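Local structure of acetyltransferase, GNAT family (Streptococcus pneumoniae, 2ATR) at residues A[1-7]-A[43-49]; A[17-22]-A[71-76]; A[55-59]-A[87-92]; A[63-69]-A[97-103]. The protein probably transfers an acetyl group from acetyl-CoA to an acceptor that is not known. All coordinates share one frame; numbering follows the deposited sequence.

All four interactions meet on one mixed sheet. Interaction 3 is the buried core contact, an apolar seam between strand 52-61 and helix 83-92 without a polar bond across it. Interactions 1 and 2 are partly buried. The first joins an outermost strand to strand 43-49 by an antiparallel ladder. The second sets helix 12-20 on strand 66-74, with one tyrosine-aspartate bond beside aliphatic packing. Interaction 4 is a surface contact, a parallel ladder at the other outermost strand. It shares strand 66-74 with interaction 2, but the two lie on opposite sides of the chain's centre. Interactions 1 and 3 touch through backbone pairing of strands 43-49 and 52-61.

Interaction 1 of 4, residues A[1-7]-A[43-49]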
loop_
_atom_site.group_PDB
_atom_site.type_symbol
_atom_site.label_atom_id
_atom_site.label_comp_id
_atom_site.label_asym_id
_atom_site.label_seq_id
_atom_site.Cartn_x
_atom_site.Cartn_y
_atom_site.Cartn_z
HETATM N N MSE A 1 19.583 -8.290 -3.947
HETATM C CA MSE A 1 19.666 -6.918 -3.369
HETATM C C MSE A 1 18.498 -6.631 -2.417
HETATM O O MSE A 1 18.720 -6.352 -1.224
HETATM C CB MSE A 1 19.717 -5.878 -4.479
HETATM C CG MSE A 1 20.706 -4.750 -4.190
HETATM SE SE MSE A 1 20.540 -3.472 -5.679
HETATM C CE MSE A 1 22.113 -4.141 -6.991
ATOM N N ILE A 2 17.262 -6.710 -2.928
ATOM C CA ILE A 2 16.080 -6.378 -2.100
ATOM C C ILE A 2 15.309 -7.580 -1.564
ATOM O O ILE A 2 15.023 -8.514 -2.279
ATOM C CB ILE A 2 15.104 -5.337 -2.761
ATOM C CG1 ILE A 2 15.700 -3.915 -2.677
ATOM C CG2 ILE A 2 13.767 -5.320 -2.036
ATOM C CD1 ILE A 2 16.488 -3.520 -3.860
ATOM N N THR A 3 14.980 -7.505 -0.291
ATOM C CA THR A 3 14.262 -8.525 0.411
ATOM C C THR A 3 12.830 -8.053 0.619
ATOM O O THR A 3 12.585 -6.919 1.014
ATOM C CB THR A 3 14.925 -8.802 1.793
ATOM O OG1 THR A 3 16.278 -9.208 1.576
ATOM C CG2 THR A 3 14.214 -9.897 2.524
ATOM N N ILE A 4 11.896 -8.936 0.345
ATOM C CA ILE A 4 10.496 -8.663 0.676
ATOM C C ILE A 4 10.151 -9.588 1.827
ATOM O O ILE A 4 10.210 -10.830 1.676
ATOM C CB ILE A 4 9.546 -8.830 -0.541
ATOM C CG1 ILE A 4 10.035 -8.045 -1.798
ATOM C CG2 ILE A 4 8.055 -8.587 -0.146
ATOM C CD1 ILE A 4 10.147 -6.488 -1.695
ATOM N N LYS A 5 9.828 -8.970 2.965
ATOM C CA LYS A 5 9.539 -9.670 4.214
ATOM C C LYS A 5 8.188 -9.304 4.821
ATOM O O LYS A 5 7.875 -8.108 5.058
ATOM C CB LYS A 5 10.666 -9.464 5.240
ATOM C CG LYS A 5 11.732 -10.566 5.155
ATOM C CD LYS A 5 12.967 -10.285 6.042
ATOM C CE LYS A 5 14.039 -11.417 5.914
ATOM N NZ LYS A 5 14.015 -12.383 7.052
ATOM N N LYS A 6 7.376 -10.347 5.027
ATOM C CA LYS A 6 6.152 -10.262 5.797
ATOM C C LYS A 6 6.449 -9.944 7.234
ATOM O O LYS A 6 7.309 -10.567 7.851
ATOM C CB LYS A 6 5.377 -11.581 5.753
ATOM C CG LYS A 6 3.956 -11.407 6.141
ATOM C CD LYS A 6 3.178 -12.683 5.821
ATOM C CE LYS A 6 1.744 -12.564 6.267
ATOM N NZ LYS A 6 1.647 -12.223 7.702
ATOM N N GLN A 7 5.655 -9.025 7.774
ATOM C CA GLN A 7 5.794 -8.492 9.121
ATOM C C GLN A 7 4.568 -8.772 9.974
ATOM O O GLN A 7 3.441 -8.520 9.527
ATOM C CB GLN A 7 5.930 -6.980 8.995
ATOM C CG GLN A 7 6.847 -6.371 9.973
ATOM C CD GLN A 7 8.309 -6.653 9.691
ATOM O OE1 GLN A 7 9.144 -6.500 10.590
ATOM N NE2 GLN A 7 8.633 -7.054 8.447
ATOM N N VAL A 43 -2.331 -7.105 6.735
ATOM C CA VAL A 43 -0.999 -7.550 6.387
ATOM C C VAL A 43 -0.076 -6.363 6.153
ATOM O O VAL A 43 -0.503 -5.333 5.650
ATOM C CB VAL A 43 -1.012 -8.486 5.158
ATOM C CG1 VAL A 43 -0.800 -7.737 3.875
ATOM C CG2 VAL A 43 -0.012 -9.583 5.314
ATOM N N ILE A 44 1.187 -6.527 6.529
ATOM C CA ILE A 44 2.253 -5.604 6.150
ATOM C C ILE A 44 3.476 -6.342 5.638
ATOM O O ILE A 44 3.935 -7.271 6.267
ATOM C CB ILE A 44 2.637 -4.701 7.327
ATOM C CG1 ILE A 44 1.455 -3.852 7.768
ATOM C CG2 ILE A 44 3.818 -3.834 6.974
ATOM C CD1 ILE A 44 1.565 -3.363 9.163
ATOM N N TYR A 45 3.988 -5.916 4.494
ATOM C CA TYR A 45 5.292 -6.353 4.009
ATOM C C TYR A 45 6.262 -5.173 3.957
ATOM O O TYR A 45 5.861 -4.066 3.640
ATOM C CB TYR A 45 5.171 -6.996 2.620
ATOM C CG TYR A 45 4.527 -8.372 2.604
ATOM C CD1 TYR A 45 5.274 -9.502 2.347
ATOM C CD2 TYR A 45 3.180 -8.531 2.845
ATOM C CE1 TYR A 45 4.704 -10.733 2.340
ATOM C CE2 TYR A 45 2.602 -9.753 2.842
ATOM C CZ TYR A 45 3.364 -10.860 2.589
ATOM O OH TYR A 45 2.778 -12.092 2.575
ATOM N N LEU A 46 7.532 -5.422 4.268
ATOM C CA LEU A 46 8.575 -4.405 4.082
ATOM C C LEU A 46 9.510 -4.801 2.964
ATOM O O LEU A 46 9.692 -6.005 2.707
ATOM C CB LEU A 46 9.396 -4.188 5.354
ATOM C CG LEU A 46 8.566 -3.843 6.576
ATOM C CD1 LEU A 46 9.515 -3.658 7.757
ATOM C CD2 LEU A 46 7.743 -2.548 6.298
ATOM N N ALA A 47 10.068 -3.790 2.290
ATOM C CA ALA A 47 11.153 -3.951 1.353
ATOM C C ALA A 47 12.438 -3.546 2.077
ATOM O O ALA A 47 12.473 -2.480 2.732
ATOM C CB ALA A 47 10.944 -3.062 0.146
ATOM N N LEU A 48 13.448 -4.430 2.006
ATOM C CA LEU A 48 14.722 -4.263 2.739
ATOM C C LEU A 48 15.893 -4.321 1.795
ATOM O O LEU A 48 15.986 -5.209 0.946
ATOM C CB LEU A 48 14.910 -5.358 3.800
ATOM C CG LEU A 48 14.327 -4.877 5.133
ATOM C CD1 LEU A 48 12.917 -5.362 5.370
ATOM C CD2 LEU A 48 15.239 -5.311 6.253
ATOM N N ASP A 49 16.811 -3.393 1.984
ATOM C CA ASP A 49 18.052 -3.364 1.247
ATOM C C ASP A 49 19.072 -3.684 2.342
ATOM O O ASP A 49 19.470 -2.774 3.120
ATOM C CB ASP A 49 18.287 -1.936 0.701
ATOM C CG ASP A 49 19.642 -1.801 -0.016
ATOM O OD1 ASP A 49 20.318 -2.839 -0.206
ATOM O OD2 ASP A 49 19.998 -0.679 -0.423
#
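Lys6 lies over one face of the Tyr45 ring. Its CA sits 3.6 Å above the ring plane, displaced toward the rim. Its CG makes a CH-pi contact, 4.0 Å from the ring centroid of Tyr45 and 24° off the normal. Ile4 reaches the same ring obliquely, with CG2 3.8 Å from Tyr45 CD1. Lys6 has CG turned opposite its own N (chi1 -162°), which sends the chain, extended as far as CE, across the ring. Lys6 CD passes 3.3 Å from Tyr45 OH, and Lys6 CE lies 3.6 Å from Val43 CG2. The phenol oxygen itself is hydrogen-bonded to Asn94. On the other side of the strand pair, the Gln7 amide lies against Leu46, with NE2 3.6 Å from Leu46 CD1. Between the two faces runs a regular backbone ladder. Thr3 and Leu48 exchange two backbone hydrogen bonds, and Lys5 and Leu46 do the same. Thr3 N to Leu48 O measures 2.8 Å. Between these pairs, Ile4 and Ala47 form a non-hydrogen-bonded pair, and Ile4 CD1 touches Ala47 CB at 4.0 Å. Helix 83-92 packs on the face carrying Ile4, Tyr45 and Ala47. The strands run at 155° to each other. This is the antiparallel pairing of the N-terminal strand with its neighbour at one margin of the GNAT sheet.

Interaction 2 of 4, residues A[17-22]-A[71-76]; sequences HLYQAV and DLIVLP
Tyr19 and Asp71 cross at about a right angle, and the planes of ring and carboxylate are 80° apart. The hydroxyl donates a short bond, 2.6 Å from Tyr19 OH to Asp71 OD2. It meets that oxygen from above the carboxylate plane, 41° out of it. The same OD2 also takes a salt bridge from Arg58, so two groups grip one oxygen. Ile73 stands across the ring. Its CD1 makes a CH-pi contact over one face, 3.9 Å from the Tyr19 centroid. With CG1 of Ile73 opposite the carbonyl carbon (chi1 -61°), the two branches part. CD1 goes to the ring, while Ile73 CG2 lies 4.0 Å from Leu18 CB. Further on, Leu75 crosses Leu18 at about a right angle. Leu75 CD2 also presses on Ala21 CB at 3.6 Å. The arrangement is the packing of the first helix, 12-20, on one face of the central sheet, as in the GNAT fold.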
loop_
_atom_site.group_PDB
_atom_site.type_symbol
_atom_site.label_atom_id
_atom_site.label_comp_id
_atom_site.label_asym_id
_atom_site.label_seq_id
_atom_site.Cartn_x
_atom_site.Cartn_y
_atom_site.Cartn_z
ATOM N N HIS A 17 10.270 6.923 8.984
ATOM C CA HIS A 17 11.060 7.492 7.877
ATOM C C HIS A 17 10.411 7.307 6.493
ATOM O O HIS A 17 10.544 8.143 5.607
ATOM C CB HIS A 17 12.522 6.967 7.896
ATOM C CG HIS A 17 12.662 5.527 7.504
ATOM N ND1 HIS A 17 12.252 4.504 8.322
ATOM C CD2 HIS A 17 13.200 4.947 6.401
ATOM C CE1 HIS A 17 12.476 3.351 7.714
ATOM N NE2 HIS A 17 13.064 3.594 6.554
ATOM N N LEU A 18 9.705 6.197 6.289
ATOM C CA LEU A 18 9.025 5.983 4.995
ATOM C C LEU A 18 7.850 6.995 4.800
ATOM O O LEU A 18 7.716 7.602 3.759
ATOM C CB LEU A 18 8.484 4.554 4.931
ATOM C CG LEU A 18 9.473 3.381 4.922
ATOM C CD1 LEU A 18 8.717 2.053 4.806
ATOM C CD2 LEU A 18 10.415 3.544 3.811
ATOM N N TYR A 19 7.009 7.115 5.812
ATOM C CA TYR A 19 5.872 8.067 5.792
ATOM C C TYR A 19 6.373 9.523 5.724
ATOM O O TYR A 19 5.888 10.295 4.881
ATOM C CB TYR A 19 4.940 7.844 6.975
ATOM C CG TYR A 19 4.234 6.513 6.944
ATOM C CD1 TYR A 19 3.008 6.348 6.251
ATOM C CD2 TYR A 19 4.781 5.403 7.607
ATOM C CE1 TYR A 19 2.350 5.091 6.225
ATOM C CE2 TYR A 19 4.142 4.170 7.579
ATOM C CZ TYR A 19 2.925 4.017 6.882
ATOM O OH TYR A 19 2.329 2.780 6.889
ATOM N N GLN A 20 7.364 9.878 6.558
ATOM C CA GLN A 20 8.111 11.161 6.375
ATOM C C GLN A 20 8.560 11.364 4.932
ATOM O O GLN A 20 8.390 12.434 4.372
ATOM C CB GLN A 20 9.326 11.271 7.331
ATOM C CG GLN A 20 8.914 11.612 8.734
ATOM C CD GLN A 20 9.943 11.307 9.836
ATOM O OE1 GLN A 20 10.943 10.608 9.641
ATOM N NE2 GLN A 20 9.647 11.800 11.033
ATOM N N ALA A 21 9.114 10.328 4.319
ATOM C CA ALA A 21 9.614 10.416 2.946
ATOM C C ALA A 21 8.532 10.786 1.950
ATOM O O ALA A 21 8.819 11.011 0.755
ATOM C CB ALA A 21 10.243 9.102 2.549
ATOM N N VAL A 22 7.283 10.806 2.413
ATOM C CA VAL A 22 6.179 11.165 1.524
ATOM C C VAL A 22 5.196 12.354 1.847
ATOM O O VAL A 22 4.236 12.488 1.101
ATOM C CB VAL A 22 5.379 9.899 0.983
ATOM C CG1 VAL A 22 6.267 8.974 0.147
ATOM C CG2 VAL A 22 4.685 9.160 2.080
ATOM N N ASP A 71 -1.479 1.613 2.170
ATOM C CA ASP A 71 -0.184 2.328 1.979
ATOM C C ASP A 71 0.656 1.517 1.035
ATOM O O ASP A 71 0.736 0.273 1.167
ATOM C CB ASP A 71 0.629 2.523 3.295
ATOM C CG ASP A 71 -0.119 3.290 4.371
ATOM O OD1 ASP A 71 -0.868 4.253 4.064
ATOM O OD2 ASP A 71 0.073 2.945 5.556
ATOM N N LEU A 72 1.232 2.177 0.047
ATOM C CA LEU A 72 2.303 1.609 -0.750
ATOM C C LEU A 72 3.415 2.659 -0.887
ATOM O O LEU A 72 3.228 3.704 -1.547
ATOM C CB LEU A 72 1.829 1.184 -2.134
ATOM C CG LEU A 72 2.859 0.537 -3.072
ATOM C CD1 LEU A 72 3.462 -0.733 -2.424
ATOM C CD2 LEU A 72 2.255 0.188 -4.441
ATOM N N ILE A 73 4.552 2.390 -0.266
ATOM C CA ILE A 73 5.620 3.394 -0.200
ATOM C C ILE A 73 6.910 2.732 -0.596
ATOM O O ILE A 73 7.225 1.660 -0.081
ATOM C CB ILE A 73 5.799 3.990 1.226
ATOM C CG1 ILE A 73 4.523 4.685 1.681
ATOM C CG2 ILE A 73 6.973 4.984 1.256
ATOM C CD1 ILE A 73 4.506 5.051 3.121
ATOM N N VAL A 74 7.615 3.331 -1.552
ATOM C CA VAL A 74 9.031 3.066 -1.766
ATOM C C VAL A 74 9.781 4.426 -1.613
ATOM O O VAL A 74 9.279 5.493 -2.045
ATOM C CB VAL A 74 9.320 2.450 -3.131
ATOM C CG1 VAL A 74 10.830 2.122 -3.266
ATOM C CG2 VAL A 74 8.526 1.178 -3.337
ATOM N N LEU A 75 10.935 4.402 -0.942
ATOM C CA LEU A 75 11.817 5.606 -0.957
ATOM C C LEU A 75 12.049 6.060 -2.370
ATOM O O LEU A 75 12.434 5.243 -3.243
ATOM C CB LEU A 75 13.162 5.369 -0.267
ATOM C CG LEU A 75 13.083 5.119 1.222
ATOM C CD1 LEU A 75 14.486 4.664 1.776
ATOM C CD2 LEU A 75 12.520 6.364 1.997
ATOM N N PRO A 76 11.753 7.363 -2.627
ATOM C CA PRO A 76 11.771 7.929 -3.951
ATOM C C PRO A 76 13.134 7.817 -4.506
ATOM O O PRO A 76 13.312 8.041 -5.681
ATOM C CB PRO A 76 11.377 9.412 -3.729
ATOM C CG PRO A 76 10.606 9.393 -2.471
ATOM C CD PRO A 76 11.319 8.363 -1.620
#

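Interaction 3 of 4, residues A[55-59]-A[87-92]; sequences GLIRL and LMKEAL
Leu87 O accepts the helical bond from Ala91 N at 3.0 Å, and Ile57 CG2 rests against the same oxygen at 3.6 Å. No hydrogen bond crosses between strand and helix here. The contact is the alpha/beta packing of the GNAT core, in which helix 83-92 lies along the central sheet. The axes come within 8.8 Å and their directions differ by 34°. Ile57 is the main strand residue. Its CG1 lies opposite its own N (chi1 -175°), which leaves CG2 in the crowded position between N and the carbonyl carbon. Ile57 CG2 fits between Leu87 and Ala91, 3.7 Å from Ala91 CB. The other branch ends on selenomethionine Met88, with Ile57 CD1 3.6 Å from Met88 SE. These two side chains cross at about a right angle, and Met88 is bent twice so that its selenium folds back to the strand. Met88 also touches Met118 and Phe120. Leu59 continues the row one turn further along the helix. Its CD1 is 3.9 Å from Ala91 CB and also reaches Leu92 CD2. On the opposite face of the strand, Leu56 packs on helix 12-20. Backbone atoms of the strand are approached too. At the start of the segment, Leu87 CD1 sits 3.7 Å from Leu56 O, beside the carbonyl carbon of Gly55.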
loop_
_atom_site.group_PDB
_atom_site.type_symbol
_atom_site.label_atom_id
_atom_site.label_comp_id
_atom_site.label_asym_id
_atom_site.label_seq_id
_atom_site.Cartn_x
_atom_site.Cartn_y
_atom_site.Cartn_z
ATOM N N GLY A 55 10.873 0.304 1.849
ATOM C CA GLY A 55 9.540 0.222 1.206
ATOM C C GLY A 55 8.602 -0.464 2.141
ATOM O O GLY A 55 9.055 -1.207 3.026
ATOM N N LEU A 56 7.297 -0.169 1.998
ATOM C CA LEU A 56 6.265 -0.770 2.820
ATOM C C LEU A 56 4.980 -0.930 1.971
ATOM O O LEU A 56 4.710 -0.111 1.094
ATOM C CB LEU A 56 6.005 0.090 4.088
ATOM C CG LEU A 56 4.812 -0.154 5.028
ATOM C CD1 LEU A 56 5.112 0.328 6.469
ATOM C CD2 LEU A 56 3.523 0.547 4.457
ATOM N N ILE A 57 4.240 -1.995 2.216
ATOM C CA ILE A 57 2.829 -2.102 1.726
ATOM C C ILE A 57 1.987 -2.470 2.925
ATOM O O ILE A 57 2.437 -3.221 3.787
ATOM C CB ILE A 57 2.623 -3.055 0.506
ATOM C CG1 ILE A 57 1.130 -3.007 -0.041
ATOM C CG2 ILE A 57 3.042 -4.501 0.894
ATOM C CD1 ILE A 57 0.989 -3.748 -1.429
ATOM N N ARG A 58 0.799 -1.877 3.026
ATOM C CA ARG A 58 -0.104 -2.137 4.111
ATOM C C ARG A 58 -1.536 -2.288 3.554
ATOM O O ARG A 58 -2.105 -1.395 2.894
ATOM C CB ARG A 58 -0.069 -0.994 5.134
ATOM C CG ARG A 58 -0.836 -1.227 6.373
ATOM C CD ARG A 58 -0.476 -0.208 7.454
ATOM N NE ARG A 58 -1.086 1.115 7.249
ATOM C CZ ARG A 58 -2.320 1.473 7.590
ATOM N NH1 ARG A 58 -3.224 0.598 8.060
ATOM N NH2 ARG A 58 -2.685 2.726 7.412
ATOM N N LEU A 59 -2.109 -3.451 3.815
ATOM C CA LEU A 59 -3.483 -3.746 3.369
ATOM C C LEU A 59 -4.413 -3.720 4.537
ATOM O O LEU A 59 -4.026 -4.101 5.631
ATOM C CB LEU A 59 -3.536 -5.121 2.717
ATOM C CG LEU A 59 -2.592 -5.516 1.591
ATOM C CD1 LEU A 59 -3.042 -6.868 1.089
ATOM C CD2 LEU A 59 -2.588 -4.524 0.483
ATOM N N LEU A 87 6.277 -5.817 -3.718
ATOM C CA LEU A 87 5.434 -5.567 -2.524
ATOM C C LEU A 87 3.932 -5.951 -2.780
ATOM O O LEU A 87 3.315 -6.688 -1.998
ATOM C CB LEU A 87 5.556 -4.113 -2.091
ATOM C CG LEU A 87 6.876 -3.725 -1.365
ATOM C CD1 LEU A 87 6.875 -2.187 -1.156
ATOM C CD2 LEU A 87 6.968 -4.457 -0.022
HETATM N N MSE A 88 3.430 -5.475 -3.909
HETATM C CA MSE A 88 2.070 -5.743 -4.391
HETATM C C MSE A 88 1.821 -7.255 -4.601
HETATM O O MSE A 88 0.836 -7.823 -4.116
HETATM C CB MSE A 88 1.825 -4.917 -5.688
HETATM C CG MSE A 88 1.484 -3.391 -5.439
HETATM SE SE MSE A 88 -0.179 -3.041 -4.768
HETATM C CE MSE A 88 -1.124 -3.342 -6.301
ATOM N N LYS A 89 2.721 -7.914 -5.318
ATOM C CA LYS A 89 2.554 -9.362 -5.603
ATOM C C LYS A 89 2.587 -10.226 -4.360
ATOM O O LYS A 89 1.706 -11.092 -4.200
ATOM C CB LYS A 89 3.534 -9.838 -6.688
ATOM C CG LYS A 89 3.278 -9.183 -8.056
ATOM C CD LYS A 89 4.418 -9.484 -9.075
ATOM C CE LYS A 89 4.233 -8.744 -10.362
ATOM N NZ LYS A 89 2.847 -8.899 -10.949
ATOM N N GLU A 90 3.510 -9.958 -3.433
ATOM C CA GLU A 90 3.509 -10.697 -2.137
ATOM C C GLU A 90 2.321 -10.427 -1.216
ATOM O O GLU A 90 1.737 -11.375 -0.646
ATOM C CB GLU A 90 4.787 -10.497 -1.331
ATOM C CG GLU A 90 6.068 -10.933 -2.063
ATOM C CD GLU A 90 6.045 -12.410 -2.486
ATOM O OE1 GLU A 90 5.522 -13.252 -1.721
ATOM O OE2 GLU A 90 6.536 -12.723 -3.601
ATOM N N ALA A 91 1.973 -9.149 -1.029
ATOM C CA ALA A 91 0.842 -8.844 -0.137
ATOM C C ALA A 91 -0.469 -9.369 -0.717
ATOM O O ALA A 91 -1.202 -10.050 -0.018
ATOM C CB ALA A 91 0.752 -7.350 0.175
ATOM N N LEU A 92 -0.740 -9.105 -1.994
ATOM C CA LEU A 92 -2.037 -9.487 -2.586
ATOM C C LEU A 92 -2.168 -11.006 -2.790
ATOM O O LEU A 92 -3.279 -11.506 -2.936
ATOM C CB LEU A 92 -2.280 -8.763 -3.909
ATOM C CG LEU A 92 -2.494 -7.245 -3.804
ATOM C CD1 LEU A 92 -2.595 -6.705 -5.179
ATOM C CD2 LEU A 92 -3.736 -6.962 -2.935
#

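Interaction 4 of 4, residues A[63-69]-A[97-103]; sequences GFSSVFV and EAYQVQL
Gln102 runs beside Phe68, both side chains pointing the same way. Its CB lies 4.0 Å from Phe68 CD1. The chain is extended beyond CG (chi2 -178°), and this carries the amide alongside the ring. There NE2 comes to 4.2 Å from Phe68 CE1, with amide and ring planes 39° apart. At the tip, NE2 has a weak bond to a water, which donates to Val67 O at 3.2 Å. The water lies over one face of the Phe68 ring. Val67 O also accepts from Gln102 N, so two donors hold it. Val69 N in turn bonds to Gln102 O at 3.0 Å. On the other face, Val67 CG2 meets Ala98 CB at 3.6 Å, and Leu92 of helix 83-92 touches Val101. Strands 66-69 and 100-102 thus pair in parallel, the two strands of a beta-alpha-beta crossover through helix 83-92. In GNAT enzymes the equivalent strands splay apart further along, where acetyl-CoA binds.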
loop_
_atom_site.group_PDB
_atom_site.type_symbol
_atom_site.label_atom_id
_atom_site.label_comp_id
_atom_site.label_asym_id
_atom_site.label_seq_id
_atom_site.Cartn_x
_atom_site.Cartn_y
_atom_site.Cartn_z
ATOM N N GLY A 63 -10.745 -8.752 4.709
ATOM C CA GLY A 63 -9.911 -9.841 4.273
ATOM C C GLY A 63 -10.675 -10.915 3.518
ATOM O O GLY A 63 -10.081 -11.906 3.078
ATOM N N PHE A 64 -11.973 -10.716 3.332
ATOM C CA PHE A 64 -12.812 -11.740 2.665
ATOM C C PHE A 64 -13.636 -11.154 1.567
ATOM O O PHE A 64 -13.501 -11.544 0.410
ATOM C CB PHE A 64 -13.730 -12.485 3.685
ATOM C CG PHE A 64 -12.978 -13.368 4.630
ATOM C CD1 PHE A 64 -12.600 -14.662 4.230
ATOM C CD2 PHE A 64 -12.648 -12.927 5.910
ATOM C CE1 PHE A 64 -11.876 -15.518 5.097
ATOM C CE2 PHE A 64 -11.953 -13.780 6.810
ATOM C CZ PHE A 64 -11.559 -15.081 6.400
ATOM N N SER A 65 -14.529 -10.236 1.907
ATOM C CA SER A 65 -15.282 -9.514 0.863
ATOM C C SER A 65 -14.523 -8.303 0.312
ATOM O O SER A 65 -14.737 -7.924 -0.850
ATOM C CB SER A 65 -16.657 -9.076 1.330
ATOM O OG SER A 65 -17.339 -10.206 1.878
ATOM N N SER A 66 -13.667 -7.702 1.153
ATOM C CA SER A 66 -13.005 -6.437 0.811
ATOM C C SER A 66 -11.618 -6.320 1.415
ATOM O O SER A 66 -11.422 -6.550 2.628
ATOM C CB SER A 66 -13.830 -5.234 1.244
ATOM O OG SER A 66 -13.845 -5.181 2.667
ATOM N N VAL A 67 -10.680 -5.970 0.534
ATOM C CA VAL A 67 -9.297 -5.686 0.825
ATOM C C VAL A 67 -8.926 -4.342 0.124
ATOM O O VAL A 67 -9.355 -4.065 -1.000
ATOM C CB VAL A 67 -8.376 -6.826 0.356
ATOM C CG1 VAL A 67 -6.848 -6.439 0.539
ATOM C CG2 VAL A 67 -8.699 -8.170 1.129
ATOM N N PHE A 68 -8.215 -3.482 0.828
ATOM C CA PHE A 68 -7.838 -2.156 0.268
ATOM C C PHE A 68 -6.334 -2.031 0.418
ATOM O O PHE A 68 -5.805 -2.366 1.494
ATOM C CB PHE A 68 -8.565 -1.008 0.986
ATOM C CG PHE A 68 -10.083 -1.105 0.897
ATOM C CD1 PHE A 68 -10.770 -0.487 -0.151
ATOM C CD2 PHE A 68 -10.804 -1.895 1.809
ATOM C CE1 PHE A 68 -12.165 -0.565 -0.248
ATOM C CE2 PHE A 68 -12.177 -2.013 1.691
ATOM C CZ PHE A 68 -12.860 -1.324 0.663
ATOM N N VAL A 69 -5.672 -1.575 -0.641
ATOM C CA VAL A 69 -4.222 -1.321 -0.612
ATOM C C VAL A 69 -4.120 0.065 0.012
ATOM O O VAL A 69 -4.380 1.085 -0.646
ATOM C CB VAL A 69 -3.508 -1.330 -2.030
ATOM C CG1 VAL A 69 -1.996 -0.925 -1.853
ATOM C CG2 VAL A 69 -3.555 -2.716 -2.693
ATOM N N GLU A 97 -8.503 -14.575 -3.530
ATOM C CA GLU A 97 -9.926 -14.895 -3.636
ATOM C C GLU A 97 -10.823 -13.843 -2.928
ATOM O O GLU A 97 -12.034 -14.000 -2.951
ATOM C CB GLU A 97 -10.217 -16.327 -3.098
ATOM C CG GLU A 97 -9.164 -17.359 -3.560
ATOM C CD GLU A 97 -9.757 -18.721 -3.958
ATOM O OE1 GLU A 97 -10.691 -19.201 -3.259
ATOM O OE2 GLU A 97 -9.275 -19.316 -4.977
ATOM N N ALA A 98 -10.244 -12.791 -2.335
ATOM C CA ALA A 98 -11.066 -11.700 -1.735
ATOM C C ALA A 98 -12.009 -11.194 -2.795
ATOM O O ALA A 98 -11.613 -10.998 -3.935
ATOM C CB ALA A 98 -10.210 -10.517 -1.171
ATOM N N TYR A 99 -13.258 -11.007 -2.437
ATOM C CA TYR A 99 -14.279 -10.598 -3.411
ATOM C C TYR A 99 -13.932 -9.336 -4.241
ATOM O O TYR A 99 -13.911 -9.374 -5.488
ATOM C CB TYR A 99 -15.731 -10.598 -2.809
ATOM C CG TYR A 99 -16.759 -10.252 -3.880
ATOM C CD1 TYR A 99 -17.074 -11.156 -4.899
ATOM C CD2 TYR A 99 -17.353 -8.994 -3.911
ATOM C CE1 TYR A 99 -17.981 -10.812 -5.920
ATOM C CE2 TYR A 99 -18.248 -8.638 -4.946
ATOM C CZ TYR A 99 -18.539 -9.556 -5.929
ATOM O OH TYR A 99 -19.428 -9.209 -6.923
ATOM N N GLN A 100 -13.600 -8.238 -3.570
ATOM C CA GLN A 100 -13.164 -7.018 -4.264
ATOM C C GLN A 100 -11.889 -6.527 -3.654
ATOM O O GLN A 100 -11.743 -6.508 -2.414
ATOM C CB GLN A 100 -14.204 -5.899 -4.173
ATOM C CG GLN A 100 -15.452 -6.232 -4.933
ATOM C CD GLN A 100 -16.449 -5.127 -4.860
ATOM O OE1 GLN A 100 -16.898 -4.726 -3.772
ATOM N NE2 GLN A 100 -16.804 -4.607 -6.014
ATOM N N VAL A 101 -10.947 -6.142 -4.516
ATOM C CA VAL A 101 -9.732 -5.527 -4.007
ATOM C C VAL A 101 -9.606 -4.161 -4.688
ATOM O O VAL A 101 -9.698 -4.076 -5.917
ATOM C CB VAL A 101 -8.511 -6.409 -4.264
ATOM C CG1 VAL A 101 -7.274 -5.701 -3.774
ATOM C CG2 VAL A 101 -8.678 -7.796 -3.535
ATOM N N GLN A 102 -9.428 -3.106 -3.883
ATOM C CA GLN A 102 -9.417 -1.753 -4.390
ATOM C C GLN A 102 -8.303 -0.909 -3.801
ATOM O O GLN A 102 -7.618 -1.329 -2.880
ATOM C CB GLN A 102 -10.773 -1.070 -4.138
ATOM C CG GLN A 102 -11.935 -1.750 -4.830
ATOM C CD GLN A 102 -13.219 -1.015 -4.593
ATOM O OE1 GLN A 102 -13.416 0.068 -5.093
ATOM N NE2 GLN A 102 -14.074 -1.583 -3.805
ATOM N N LEU A 103 -8.158 0.300 -4.332
ATOM C CA LEU A 103 -7.142 1.269 -3.880
ATOM C C LEU A 103 -7.616 2.613 -4.449
ATOM O O LEU A 103 -8.509 2.669 -5.355
ATOM C CB LEU A 103 -5.719 0.908 -4.348
ATOM C CG LEU A 103 -5.331 0.812 -5.840
ATOM C CD1 LEU A 103 -4.864 2.173 -6.432
ATOM C CD2 LEU A 103 -4.200 -0.167 -5.967
HETATM O O HOH W 1 -12.406 -3.700 -1.790
#